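PDB 5T79: aldo-keto Reductase, OXIDOREDUCTASE from Salmonella typhimurium, which probably acts as an NADPH-dependent oxidoreductase of the aldo-keto reductase family, of interest for reducing 3-hydroxybutanal to 1,3-butanediol. Local coordinates for residues 135-140 against 168-173; 189-194 against 217-222. One frame throughout, in Å; residues are numbered along the deposited sequence.

Contact 1 of 2, residues 135-140 against 168-173; sequences FYHHRP and SNYPAD. With NDP (NADPH dihydro-nicotinamide-adenine-dinucleotide phosphate), chain E.
Asn169 and His138 meet beside the carboxamide of NADPH, where the Asn169 amide nitrogen ND2 gives one N-H to His138 O (2.9 Å), which lies slightly out of the Asn169 amide plane. The other N-H of Asn169 ND2 runs almost straight, at 169°, to NADPH O7N. An amide suits this place because its two N-H groups can join backbone and carboxamide at once. Beside it Ser168 OG accepts a hydrogen bond from NADPH N7N (2.8 Å) and is also bonded to Gln193 O; chi1 of -178° turns the hydroxyl away from the backbone N. The His138 ring presents its edge to the carboxamide. His138 and Ser168 are buried and close-packed here, and Ser168 N adds a backbone bond to His137 O (3.1 Å). On the outer side of the barrel, buried against helices 146-158 and 172-185, the Tyr170 hydroxyl meets His137 ND1 (2.6 Å) at the imidazole edge, the two rings rim to rim with planes at 74°. Pro140 CG lies over one Tyr170 face, a CH-pi contact. Toward solvent the contact thins to Pro140 CG against Pro171 CD (3.9 Å), Pro171 being exposed at the N-cap position of helix 172-185. Strand ends holding a nicotinamide carboxamide are typical of the aldo-keto reductase TIM barrel.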
ATOM      1  N   PHE A 135      -2.595   7.590   8.998  1.00  8.77           N
ATOM      2  CA  PHE A 135      -2.261   8.785   8.215  1.00  8.32           C
ATOM      3  C   PHE A 135      -0.775   8.772   7.933  1.00 13.15           C
ATOM      4  O   PHE A 135       0.005   8.686   8.863  1.00 13.10           O
ATOM      5  CB  PHE A 135      -2.700  10.096   8.921  1.00  9.30           C
ATOM      6  CG  PHE A 135      -2.439  11.349   8.113  1.00 11.64           C
ATOM      7  CD1 PHE A 135      -2.972  11.499   6.831  1.00 13.21           C
ATOM      8  CD2 PHE A 135      -1.654  12.375   8.627  1.00 13.86           C
ATOM      9  CE1 PHE A 135      -2.733  12.665   6.087  1.00 14.53           C
ATOM     10  CE2 PHE A 135      -1.408  13.532   7.879  1.00 16.76           C
ATOM     11  CZ  PHE A 135      -1.981  13.685   6.630  1.00 13.89           C
ATOM     12  N   TYR A 136      -0.365   8.937   6.651  1.00 11.35           N
ATOM     13  CA  TYR A 136       1.054   8.911   6.323  1.00 10.91           C
ATOM     14  C   TYR A 136       1.620  10.236   5.941  1.00 14.27           C
ATOM     15  O   TYR A 136       0.945  11.009   5.269  1.00 12.64           O
ATOM     16  CB  TYR A 136       1.276   8.045   5.056  1.00 11.72           C
ATOM     17  CG  TYR A 136       1.173   6.543   5.203  1.00 12.62           C
ATOM     18  CD1 TYR A 136      -0.050   5.891   5.057  1.00 13.01           C
ATOM     19  CD2 TYR A 136       2.317   5.763   5.347  1.00 12.29           C
ATOM     20  CE1 TYR A 136      -0.128   4.489   5.045  1.00 15.04           C
ATOM     21  CE2 TYR A 136       2.251   4.366   5.342  1.00 12.11           C
ATOM     22  CZ  TYR A 136       1.030   3.736   5.188  1.00 14.38           C
ATOM     23  OH  TYR A 136       0.988   2.365   5.164  1.00 12.08           O
ATOM     24  N   HIS A 137       2.928  10.438   6.220  1.00 12.22           N
ATOM     25  CA  HIS A 137       3.706  11.464   5.525  1.00 10.69           C
ATOM     26  C   HIS A 137       4.129  10.728   4.252  1.00 14.55           C
ATOM     27  O   HIS A 137       4.792   9.685   4.347  1.00 12.80           O
ATOM     28  CB  HIS A 137       4.896  11.998   6.332  1.00 11.15           C
ATOM     29  CG  HIS A 137       5.575  13.134   5.621  1.00 13.49           C
ATOM     30  ND1 HIS A 137       6.941  13.334   5.727  1.00 14.18           N
ATOM     31  CD2 HIS A 137       5.060  14.066   4.777  1.00 14.00           C
ATOM     32  CE1 HIS A 137       7.205  14.417   5.009  1.00 13.78           C
ATOM     33  NE2 HIS A 137       6.110  14.871   4.383  1.00 13.63           N
ATOM     34  N   HIS A 138       3.666  11.196   3.071  1.00 12.48           N
ATOM     35  CA  HIS A 138       3.781  10.484   1.790  1.00 11.85           C
ATOM     36  C   HIS A 138       5.220  10.336   1.245  1.00 16.30           C
ATOM     37  O   HIS A 138       5.499   9.380   0.501  1.00 15.55           O
ATOM     38  CB  HIS A 138       2.892  11.188   0.747  1.00 11.99           C
ATOM     39  CG  HIS A 138       2.349  10.326  -0.355  1.00 14.28           C
ATOM     40  ND1 HIS A 138       1.243  10.722  -1.085  1.00 15.70           N
ATOM     41  CD2 HIS A 138       2.787   9.139  -0.838  1.00 14.98           C
ATOM     42  CE1 HIS A 138       1.072   9.789  -2.015  1.00 14.55           C
ATOM     43  NE2 HIS A 138       1.956   8.799  -1.882  1.00 14.50           N
ATOM     44  N   ARG A 139       6.122  11.270   1.579  1.00 12.46           N
ATOM     45  CA  ARG A 139       7.516  11.201   1.114  1.00 12.64           C
ATOM     46  C   ARG A 139       8.348  12.164   1.938  1.00 16.71           C
ATOM     47  O   ARG A 139       7.779  13.123   2.471  1.00 15.74           O
ATOM     48  CB  ARG A 139       7.644  11.552  -0.395  1.00 12.53           C
ATOM     49  CG  ARG A 139       7.089  12.949  -0.737  1.00 15.01           C
ATOM     50  CD  ARG A 139       7.870  13.657  -1.830  1.00 18.34           C
ATOM     51  NE  ARG A 139       7.161  14.851  -2.304  1.00 16.68           N
ATOM     52  CZ  ARG A 139       7.472  15.521  -3.411  1.00 26.76           C
ATOM     53  NH1 ARG A 139       8.490  15.133  -4.168  1.00 17.40           N
ATOM     54  NH2 ARG A 139       6.779  16.598  -3.759  1.00 18.42           N
ATOM     55  N   PRO A 140       9.676  11.954   2.054  1.00 14.74           N
ATOM     56  CA  PRO A 140      10.502  12.904   2.816  1.00 14.72           C
ATOM     57  C   PRO A 140      10.414  14.337   2.311  1.00 18.46           C
ATOM     58  O   PRO A 140      10.249  14.567   1.101  1.00 17.10           O
ATOM     59  CB  PRO A 140      11.929  12.389   2.578  1.00 18.11           C
ATOM     60  CG  PRO A 140      11.761  10.921   2.298  1.00 21.66           C
ATOM     61  CD  PRO A 140      10.501  10.865   1.483  1.00 16.93           C
ATOM     62  N   SER A 168       6.175   6.953   4.354  1.00 10.94           N
ATOM     63  CA  SER A 168       6.293   6.284   3.061  1.00 11.06           C
ATOM     64  C   SER A 168       7.471   6.854   2.300  1.00 14.44           C
ATOM     65  O   SER A 168       7.759   8.060   2.422  1.00 12.83           O
ATOM     66  CB  SER A 168       4.997   6.469   2.258  1.00 13.32           C
ATOM     67  OG  SER A 168       5.060   5.799   1.005  1.00 14.46           O
ATOM     68  N   ASN A 169       8.175   5.995   1.525  1.00 11.66           N
ATOM     69  CA  ASN A 169       9.324   6.397   0.696  1.00 12.52           C
ATOM     70  C   ASN A 169      10.492   6.995   1.490  1.00 18.33           C
ATOM     71  O   ASN A 169      11.327   7.697   0.913  1.00 18.60           O
ATOM     72  CB  ASN A 169       8.876   7.401  -0.386  1.00 13.15           C
ATOM     73  CG  ASN A 169       7.821   6.828  -1.295  1.00 24.22           C
ATOM     74  OD1 ASN A 169       8.011   5.776  -1.903  1.00 18.54           O
ATOM     75  ND2 ASN A 169       6.667   7.460  -1.354  1.00 17.48           N
ATOM     76  N   TYR A 170      10.585   6.687   2.791  1.00 13.89           N
ATOM     77  CA  TYR A 170      11.689   7.187   3.598  1.00 13.74           C
ATOM     78  C   TYR A 170      12.896   6.247   3.491  1.00 18.74           C
ATOM     79  O   TYR A 170      12.754   5.064   3.804  1.00 18.29           O
ATOM     80  CB  TYR A 170      11.256   7.296   5.077  1.00 14.52           C
ATOM     81  CG  TYR A 170      10.688   8.636   5.497  1.00 14.92           C
ATOM     82  CD1 TYR A 170       9.581   9.188   4.846  1.00 14.17           C
ATOM     83  CD2 TYR A 170      11.185   9.301   6.612  1.00 17.52           C
ATOM     84  CE1 TYR A 170       9.029  10.403   5.259  1.00 13.87           C
ATOM     85  CE2 TYR A 170      10.642  10.516   7.034  1.00 17.92           C
ATOM     86  CZ  TYR A 170       9.567  11.062   6.358  1.00 20.08           C
ATOM     87  OH  TYR A 170       9.088  12.270   6.800  1.00 16.64           O
ATOM     88  N   PRO A 171      14.100   6.735   3.114  1.00 17.27           N
ATOM     89  CA  PRO A 171      15.288   5.853   3.122  1.00 17.19           C
ATOM     90  C   PRO A 171      15.568   5.403   4.553  1.00 19.95           C
ATOM     91  O   PRO A 171      15.066   6.043   5.483  1.00 18.06           O
ATOM     92  CB  PRO A 171      16.416   6.755   2.585  1.00 20.23           C
ATOM     93  CG  PRO A 171      15.721   7.922   1.952  1.00 25.05           C
ATOM     94  CD  PRO A 171      14.461   8.115   2.736  1.00 19.16           C
ATOM     95  N   ALA A 172      16.361   4.335   4.741  1.00 16.57           N
ATOM     96  CA  ALA A 172      16.627   3.775   6.076  1.00 17.84           C
ATOM     97  C   ALA A 172      17.129   4.797   7.136  1.00 22.13           C
ATOM     98  O   ALA A 172      16.676   4.722   8.280  1.00 21.14           O
ATOM     99  CB  ALA A 172      17.623   2.632   5.979  1.00 19.10           C
ATOM    100  N   ASP A 173      18.049   5.705   6.755  0.59 20.45           N
ATOM    101  CA  ASP A 173      18.636   6.705   7.648  0.59 21.42           C
ATOM    102  C   ASP A 173      17.564   7.689   8.155  0.59 23.56           C
ATOM    103  O   ASP A 173      17.494   7.960   9.360  0.59 22.34           O
ATOM    104  CB  ASP A 173      19.827   7.441   6.972  0.59 24.56           C
ATOM    105  CG  ASP A 173      19.554   8.424   5.827  0.59 36.56           C
ATOM    106  OD1 ASP A 173      18.536   8.245   5.099  0.59 32.92           O
ATOM    107  OD2 ASP A 173      20.386   9.345   5.628  0.59 45.71           O
TER
HETATM  108  PA  NDP E 404       0.744  -3.118  -8.814  0.57 25.60           P
HETATM  109  O1A NDP E 404       0.102  -4.228  -8.038  0.57 23.10           O
HETATM  110  O2A NDP E 404       2.185  -2.934  -8.976  0.57  3.00           O
HETATM  111  O5B NDP E 404       0.170  -3.046 -10.316  0.57 30.54           O
HETATM  112  C5B NDP E 404      -1.245  -2.788 -10.400  0.57 33.61           C
HETATM  113  C4B NDP E 404      -1.702  -2.724 -11.832  0.57 36.76           C
HETATM  114  O4B NDP E 404      -1.161  -3.849 -12.561  0.57 36.96           O
HETATM  115  C3B NDP E 404      -3.220  -2.793 -11.991  0.57 37.02           C
HETATM  116  O3B NDP E 404      -3.774  -1.481 -12.048  0.57 36.15           O
HETATM  117  C2B NDP E 404      -3.406  -3.585 -13.278  0.57 37.50           C
HETATM  118  O2B NDP E 404      -3.374  -2.719 -14.434  0.57 39.95           O
HETATM  119  C1B NDP E 404      -2.177  -4.496 -13.301  0.57 37.87           C
HETATM  120  N9A NDP E 404      -2.389  -5.822 -12.729  0.57 36.26           N
HETATM  121  C8A NDP E 404      -2.529  -6.154 -11.407  0.57 35.68           C
HETATM  122  N7A NDP E 404      -2.700  -7.437 -11.193  0.57 35.76           N
HETATM  123  C5A NDP E 404      -2.678  -7.987 -12.466  0.57 35.69           C
HETATM  124  C6A NDP E 404      -2.870  -9.303 -12.935  0.57 35.32           C
HETATM  125  N6A NDP E 404      -2.991 -10.369 -12.137  0.57 34.12           N
HETATM  126  N1A NDP E 404      -2.874  -9.495 -14.274  0.57 34.99           N
HETATM  127  C2A NDP E 404      -2.646  -8.450 -15.078  0.57 36.80           C
HETATM  128  N3A NDP E 404      -2.429  -7.173 -14.750  0.57 38.18           N
HETATM  129  C4A NDP E 404      -2.478  -7.003 -13.421  0.57 37.05           C
HETATM  130  O3  NDP E 404       0.175  -1.907  -7.961  0.57 26.24           O
HETATM  131  PN  NDP E 404       0.500  -0.357  -8.188  0.57 27.93           P
HETATM  132  O1N NDP E 404      -0.727   0.051  -8.917  0.57 32.48           O
HETATM  133  O2N NDP E 404       1.869  -0.109  -8.805  0.57 32.86           O
HETATM  134  O5D NDP E 404       0.643   0.400  -6.757  0.57 32.03           O
HETATM  135  C5D NDP E 404       0.173  -0.331  -5.592  0.57 28.76           C
HETATM  136  C4D NDP E 404      -0.485   0.600  -4.600  0.57 27.17           C
HETATM  137  O4D NDP E 404       0.537   1.273  -3.841  0.57 30.19           O
HETATM  138  C3D NDP E 404      -1.348   1.711  -5.171  0.57 24.81           C
HETATM  139  O3D NDP E 404      -2.643   1.226  -5.492  0.57 29.20           O
HETATM  140  C2D NDP E 404      -1.285   2.783  -4.074  0.57 22.73           C
HETATM  141  O2D NDP E 404      -2.264   2.730  -3.037  0.57  8.02           O
HETATM  142  C1D NDP E 404       0.127   2.585  -3.517  0.57 29.37           C
HETATM  143  N1N NDP E 404       1.129   3.494  -4.110  0.57 30.84           N
HETATM  144  C2N NDP E 404       1.806   4.335  -3.227  0.57 32.00           C
HETATM  145  C3N NDP E 404       2.746   5.207  -3.632  0.57 30.12           C
HETATM  146  C7N NDP E 404       3.625   5.863  -2.602  0.57 24.57           C
HETATM  147  O7N NDP E 404       4.426   6.703  -3.039  0.57 23.96           O
HETATM  148  N7N NDP E 404       3.513   5.591  -1.301  0.57 15.11           N
HETATM  149  C4N NDP E 404       2.929   5.473  -5.103  0.57 33.01           C
HETATM  150  C5N NDP E 404       2.377   4.370  -5.941  0.57 32.96           C
HETATM  151  C6N NDP E 404       1.523   3.479  -5.478  0.57 30.65           C
HETATM  152  P2B NDP E 404      -4.369  -2.707 -15.719  0.57 40.57           P
HETATM  153  O1X NDP E 404      -5.167  -1.474 -15.925  0.57 40.60           O
HETATM  154  O2X NDP E 404      -3.379  -2.976 -16.845  0.57 42.73           O
HETATM  155  O3X NDP E 404      -5.216  -3.964 -15.553  0.57 41.55           O

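Contact 2 of 2, residues 189-194 against 217-222; sequences CLIHQP and GSIAFS. With NDP (NADPH dihydro-nicotinamide-adenine-dinucleotide phosphate), chain E.
The phenyl ring of Phe221 carries the nicotinamide of NADPH on one face, with NADPH C3N 3.4 Å above the ring plane and over its centre, an arrangement in which a flat, apolar side chain matches a flat cofactor ring. At the rim of the same phenyl lies Gln193 O, in plane, while Pro194 C approaches obliquely, 3.3 Å from Phe221 CD2. A chi1 of 84° sets the phenyl between its own backbone N and carbonyl carbon, and Phe221 N is held by a nearly straight bond (173°) to Pro194 O. Gln193 crosses Phe221 at about a right angle, its CG 3.7 Å from Phe221 CD2 and its amide turned 60° from the ring. The extended glutamine chain brings OE1 to NADPH N7N (3.1 Å), where it accepts the carboxamide N-H, while NE2 is bonded to Asp61; an amide offers both the acceptor and the donor needed here.

Behind this pocket edge, strands 191-193 and 217-220 run parallel, joined through helix 207-214 as a beta-alpha-beta crossover of the TIM barrel. The backbone bonds follow the parallel-strand pattern: Gly217 N to Leu190 O, His192 N to Gly217 O, and Ile219 N to His192 O. Ile191 CG1 lies against the Gly217 carbonyl. Ile191 and Ile219 turn into the barrel interior, where branched apolar chains fill space: Ile191 CD1 touches Ile219 CG2 at 3.6 Å, and Ile219 CG2 also lies 3.7 Å from Gln193 NE2. On the other side of the sheet His192 and Ser218 face helix 207-214, both packing on Leu211, and His192 NE2 is hydrogen-bonded to Tyr170 O.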
ATOM      1  N   CYS A 189       5.537   5.046  15.411  1.00 14.80           N
ATOM      2  CA  CYS A 189       5.279   4.819  13.991  1.00 13.71           C
ATOM      3  C   CYS A 189       4.705   3.420  13.791  1.00 16.47           C
ATOM      4  O   CYS A 189       5.339   2.454  14.179  1.00 15.60           O
ATOM      5  CB  CYS A 189       6.569   4.986  13.196  1.00 13.63           C
ATOM      6  SG  CYS A 189       6.327   4.904  11.414  1.00 16.74           S
ATOM      7  N   LEU A 190       3.528   3.305  13.190  1.00 13.18           N
ATOM      8  CA  LEU A 190       2.955   1.969  12.984  1.00 12.65           C
ATOM      9  C   LEU A 190       3.622   1.228  11.839  1.00 14.35           C
ATOM     10  O   LEU A 190       3.842   0.008  11.921  1.00 13.33           O
ATOM     11  CB  LEU A 190       1.425   2.068  12.685  1.00 12.21           C
ATOM     12  CG  LEU A 190       0.712   0.725  12.368  1.00 13.68           C
ATOM     13  CD1 LEU A 190       0.613  -0.148  13.607  1.00 14.58           C
ATOM     14  CD2 LEU A 190      -0.704   0.924  11.784  1.00 11.66           C
ATOM     15  N   ILE A 191       3.882   1.957  10.729  1.00 11.08           N
ATOM     16  CA  ILE A 191       4.221   1.324   9.469  1.00 10.73           C
ATOM     17  C   ILE A 191       5.044   2.212   8.543  1.00 15.14           C
ATOM     18  O   ILE A 191       5.001   3.441   8.617  1.00 13.63           O
ATOM     19  CB  ILE A 191       2.837   0.939   8.795  1.00 12.26           C
ATOM     20  CG1 ILE A 191       2.999  -0.034   7.577  1.00 12.17           C
ATOM     21  CG2 ILE A 191       1.967   2.191   8.419  1.00 12.59           C
ATOM     22  CD1 ILE A 191       1.666  -0.743   7.185  1.00 13.10           C
ATOM     23  N   HIS A 192       5.742   1.547   7.625  1.00 11.13           N
ATOM     24  CA  HIS A 192       6.493   2.159   6.547  1.00  9.77           C
ATOM     25  C   HIS A 192       5.962   1.587   5.257  1.00 14.77           C
ATOM     26  O   HIS A 192       5.791   0.370   5.147  1.00 14.49           O
ATOM     27  CB  HIS A 192       7.994   1.858   6.695  1.00 10.19           C
ATOM     28  CG  HIS A 192       8.878   2.608   5.734  1.00 13.63           C
ATOM     29  ND1 HIS A 192       8.705   2.512   4.358  1.00 15.61           N
ATOM     30  CD2 HIS A 192       9.943   3.398   5.984  1.00 15.23           C
ATOM     31  CE1 HIS A 192       9.673   3.242   3.818  1.00 15.88           C
ATOM     32  NE2 HIS A 192      10.440   3.802   4.757  1.00 15.79           N
ATOM     33  N   GLN A 193       5.699   2.458   4.281  1.00 12.08           N
ATOM     34  CA  GLN A 193       5.252   2.040   2.973  1.00  9.94           C
ATOM     35  C   GLN A 193       6.346   2.344   1.943  1.00 14.55           C
ATOM     36  O   GLN A 193       6.393   3.451   1.393  1.00 13.52           O
ATOM     37  CB  GLN A 193       3.929   2.711   2.594  1.00 10.99           C
ATOM     38  CG  GLN A 193       3.407   2.258   1.221  1.00 12.92           C
ATOM     39  CD  GLN A 193       2.026   2.764   0.918  1.00 17.33           C
ATOM     40  OE1 GLN A 193       1.797   3.302  -0.155  1.00 15.52           O
ATOM     41  NE2 GLN A 193       1.064   2.612   1.829  1.00 13.79           N
ATOM     42  N   PRO A 194       7.199   1.341   1.644  1.00 12.66           N
ATOM     43  CA  PRO A 194       8.215   1.521   0.599  1.00 12.01           C
ATOM     44  C   PRO A 194       7.819   0.863  -0.719  1.00 15.97           C
ATOM     45  O   PRO A 194       7.023  -0.092  -0.738  1.00 15.11           O
ATOM     46  CB  PRO A 194       9.410   0.744   1.168  1.00 13.40           C
ATOM     47  CG  PRO A 194       8.757  -0.443   1.931  1.00 17.24           C
ATOM     48  CD  PRO A 194       7.322   0.015   2.288  1.00 13.49           C
ATOM     49  N   GLY A 217       5.914  -2.041  11.118  1.00 12.64           N
ATOM     50  CA  GLY A 217       5.441  -2.872  10.017  1.00 12.92           C
ATOM     51  C   GLY A 217       5.849  -2.312   8.677  1.00 16.12           C
ATOM     52  O   GLY A 217       6.407  -1.204   8.589  1.00 14.71           O
ATOM     53  N   SER A 218       5.480  -3.034   7.613  1.00 13.38           N
ATOM     54  CA  SER A 218       5.797  -2.603   6.261  1.00 12.16           C
ATOM     55  C   SER A 218       4.773  -3.104   5.276  1.00 14.71           C
ATOM     56  O   SER A 218       4.308  -4.247   5.365  1.00 13.11           O
ATOM     57  CB  SER A 218       7.200  -3.075   5.857  1.00 15.48           C
ATOM     58  OG  SER A 218       7.324  -4.471   6.070  1.00 18.20           O
ATOM     59  N   ILE A 219       4.471  -2.269   4.275  1.00 12.12           N
ATOM     60  CA  ILE A 219       3.504  -2.615   3.241  1.00 10.43           C
ATOM     61  C   ILE A 219       4.143  -2.249   1.881  1.00 13.21           C
ATOM     62  O   ILE A 219       4.416  -1.078   1.615  1.00 13.38           O
ATOM     63  CB  ILE A 219       2.110  -1.963   3.501  1.00 12.41           C
ATOM     64  CG1 ILE A 219       1.084  -2.381   2.420  1.00 11.67           C
ATOM     65  CG2 ILE A 219       2.172  -0.400   3.672  1.00 12.24           C
ATOM     66  CD1 ILE A 219      -0.358  -2.118   2.790  1.00 11.45           C
ATOM     67  N   ALA A 220       4.415  -3.265   1.050  1.00 12.83           N
ATOM     68  CA  ALA A 220       5.098  -3.073  -0.232  1.00 12.47           C
ATOM     69  C   ALA A 220       4.192  -2.495  -1.297  1.00 16.14           C
ATOM     70  O   ALA A 220       3.204  -3.121  -1.674  1.00 15.20           O
ATOM     71  CB  ALA A 220       5.680  -4.401  -0.712  1.00 13.45           C
ATOM     72  N   PHE A 221       4.549  -1.315  -1.824  1.00 13.50           N
ATOM     73  CA  PHE A 221       3.745  -0.749  -2.890  1.00 14.22           C
ATOM     74  C   PHE A 221       4.452  -1.031  -4.217  1.00 16.42           C
ATOM     75  O   PHE A 221       5.658  -1.308  -4.242  1.00 14.97           O
ATOM     76  CB  PHE A 221       3.405   0.708  -2.648  1.00 17.51           C
ATOM     77  CG  PHE A 221       4.404   1.739  -3.035  1.00 20.27           C
ATOM     78  CD1 PHE A 221       4.479   2.198  -4.346  1.00 24.85           C
ATOM     79  CD2 PHE A 221       5.191   2.354  -2.073  1.00 23.28           C
ATOM     80  CE1 PHE A 221       5.398   3.178  -4.704  1.00 27.44           C
ATOM     81  CE2 PHE A 221       6.077   3.377  -2.425  1.00 26.53           C
ATOM     82  CZ  PHE A 221       6.175   3.783  -3.735  1.00 26.19           C
ATOM     83  N   SER A 222       3.693  -0.987  -5.316  0.52 13.14           N
ATOM     84  CA  SER A 222       4.149  -1.357  -6.668  0.52 13.76           C
ATOM     85  C   SER A 222       4.814  -2.759  -6.625  0.52 17.84           C
ATOM     86  O   SER A 222       5.927  -2.941  -7.138  0.52 17.54           O
ATOM     87  CB  SER A 222       5.086  -0.301  -7.258  0.52 14.87           C
ATOM     88  OG  SER A 222       5.136  -0.466  -8.664  0.52 13.84           O
TER
HETATM   89  PA  NDP E 404       0.744  -3.118  -8.814  0.57 25.60           P
HETATM   90  O1A NDP E 404       0.102  -4.228  -8.038  0.57 23.10           O
HETATM   91  O2A NDP E 404       2.185  -2.934  -8.976  0.57  3.00           O
HETATM   92  O5B NDP E 404       0.170  -3.046 -10.316  0.57 30.54           O
HETATM   93  C5B NDP E 404      -1.245  -2.788 -10.400  0.57 33.61           C
HETATM   94  C4B NDP E 404      -1.702  -2.724 -11.832  0.57 36.76           C
HETATM   95  O4B NDP E 404      -1.161  -3.849 -12.561  0.57 36.96           O
HETATM   96  C3B NDP E 404      -3.220  -2.793 -11.991  0.57 37.02           C
HETATM   97  O3B NDP E 404      -3.774  -1.481 -12.048  0.57 36.15           O
HETATM   98  C2B NDP E 404      -3.406  -3.585 -13.278  0.57 37.50           C
HETATM   99  O2B NDP E 404      -3.374  -2.719 -14.434  0.57 39.95           O
HETATM  100  C1B NDP E 404      -2.177  -4.496 -13.301  0.57 37.87           C
HETATM  101  N9A NDP E 404      -2.389  -5.822 -12.729  0.57 36.26           N
HETATM  102  C8A NDP E 404      -2.529  -6.154 -11.407  0.57 35.68           C
HETATM  103  N7A NDP E 404      -2.700  -7.437 -11.193  0.57 35.76           N
HETATM  104  C5A NDP E 404      -2.678  -7.987 -12.466  0.57 35.69           C
HETATM  105  C6A NDP E 404      -2.870  -9.303 -12.935  0.57 35.32           C
HETATM  106  N6A NDP E 404      -2.991 -10.369 -12.137  0.57 34.12           N
HETATM  107  N1A NDP E 404      -2.874  -9.495 -14.274  0.57 34.99           N
HETATM  108  C2A NDP E 404      -2.646  -8.450 -15.078  0.57 36.80           C
HETATM  109  N3A NDP E 404      -2.429  -7.173 -14.750  0.57 38.18           N
HETATM  110  C4A NDP E 404      -2.478  -7.003 -13.421  0.57 37.05           C
HETATM  111  O3  NDP E 404       0.175  -1.907  -7.961  0.57 26.24           O
HETATM  112  PN  NDP E 404       0.500  -0.357  -8.188  0.57 27.93           P
HETATM  113  O1N NDP E 404      -0.727   0.051  -8.917  0.57 32.48           O
HETATM  114  O2N NDP E 404       1.869  -0.109  -8.805  0.57 32.86           O
HETATM  115  O5D NDP E 404       0.643   0.400  -6.757  0.57 32.03           O
HETATM  116  C5D NDP E 404       0.173  -0.331  -5.592  0.57 28.76           C
HETATM  117  C4D NDP E 404      -0.485   0.600  -4.600  0.57 27.17           C
HETATM  118  O4D NDP E 404       0.537   1.273  -3.841  0.57 30.19           O
HETATM  119  C3D NDP E 404      -1.348   1.711  -5.171  0.57 24.81           C
HETATM  120  O3D NDP E 404      -2.643   1.226  -5.492  0.57 29.20           O
HETATM  121  C2D NDP E 404      -1.285   2.783  -4.074  0.57 22.73           C
HETATM  122  O2D NDP E 404      -2.264   2.730  -3.037  0.57  8.02           O
HETATM  123  C1D NDP E 404       0.127   2.585  -3.517  0.57 29.37           C
HETATM  124  N1N NDP E 404       1.129   3.494  -4.110  0.57 30.84           N
HETATM  125  C2N NDP E 404       1.806   4.335  -3.227  0.57 32.00           C
HETATM  126  C3N NDP E 404       2.746   5.207  -3.632  0.57 30.12           C
HETATM  127  C7N NDP E 404       3.625   5.863  -2.602  0.57 24.57           C
HETATM  128  O7N NDP E 404       4.426   6.703  -3.039  0.57 23.96           O
HETATM  129  N7N NDP E 404       3.513   5.591  -1.301  0.57 15.11           N
HETATM  130  C4N NDP E 404       2.929   5.473  -5.103  0.57 33.01           C
HETATM  131  C5N NDP E 404       2.377   4.370  -5.941  0.57 32.96           C
HETATM  132  C6N NDP E 404       1.523   3.479  -5.478  0.57 30.65           C
HETATM  133  P2B NDP E 404      -4.369  -2.707 -15.719  0.57 40.57           P
HETATM  134  O1X NDP E 404      -5.167  -1.474 -15.925  0.57 40.60           O
HETATM  135  O2X NDP E 404      -3.379  -2.976 -16.845  0.57 42.73           O
HETATM  136  O3X NDP E 404      -5.216  -3.964 -15.553  0.57 41.55           O

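Both contacts join neighbouring parts of the same barrel wall and end at NADPH, their centres about 9 Å apart. Contact 2 is wholly buried and nearer the chain centre; contact 1 is only partly buried, running from the barrel rim outward to helix 172-185. Their chemistry follows: 189-194 against 217-222 rests on regular strand bonding and apolar packing, whereas 135-140 against 168-173 depends more on polar side chains and irregular loop geometry. They share the nicotinamide end, contact 1 supplying partners for both carboxamide heteroatoms and contact 2 a stacking surface and a second acceptor. Asn169 OD1 lies 3.1 Å from Phe221 CE2, so the two sets of cofactor contacts abut directly.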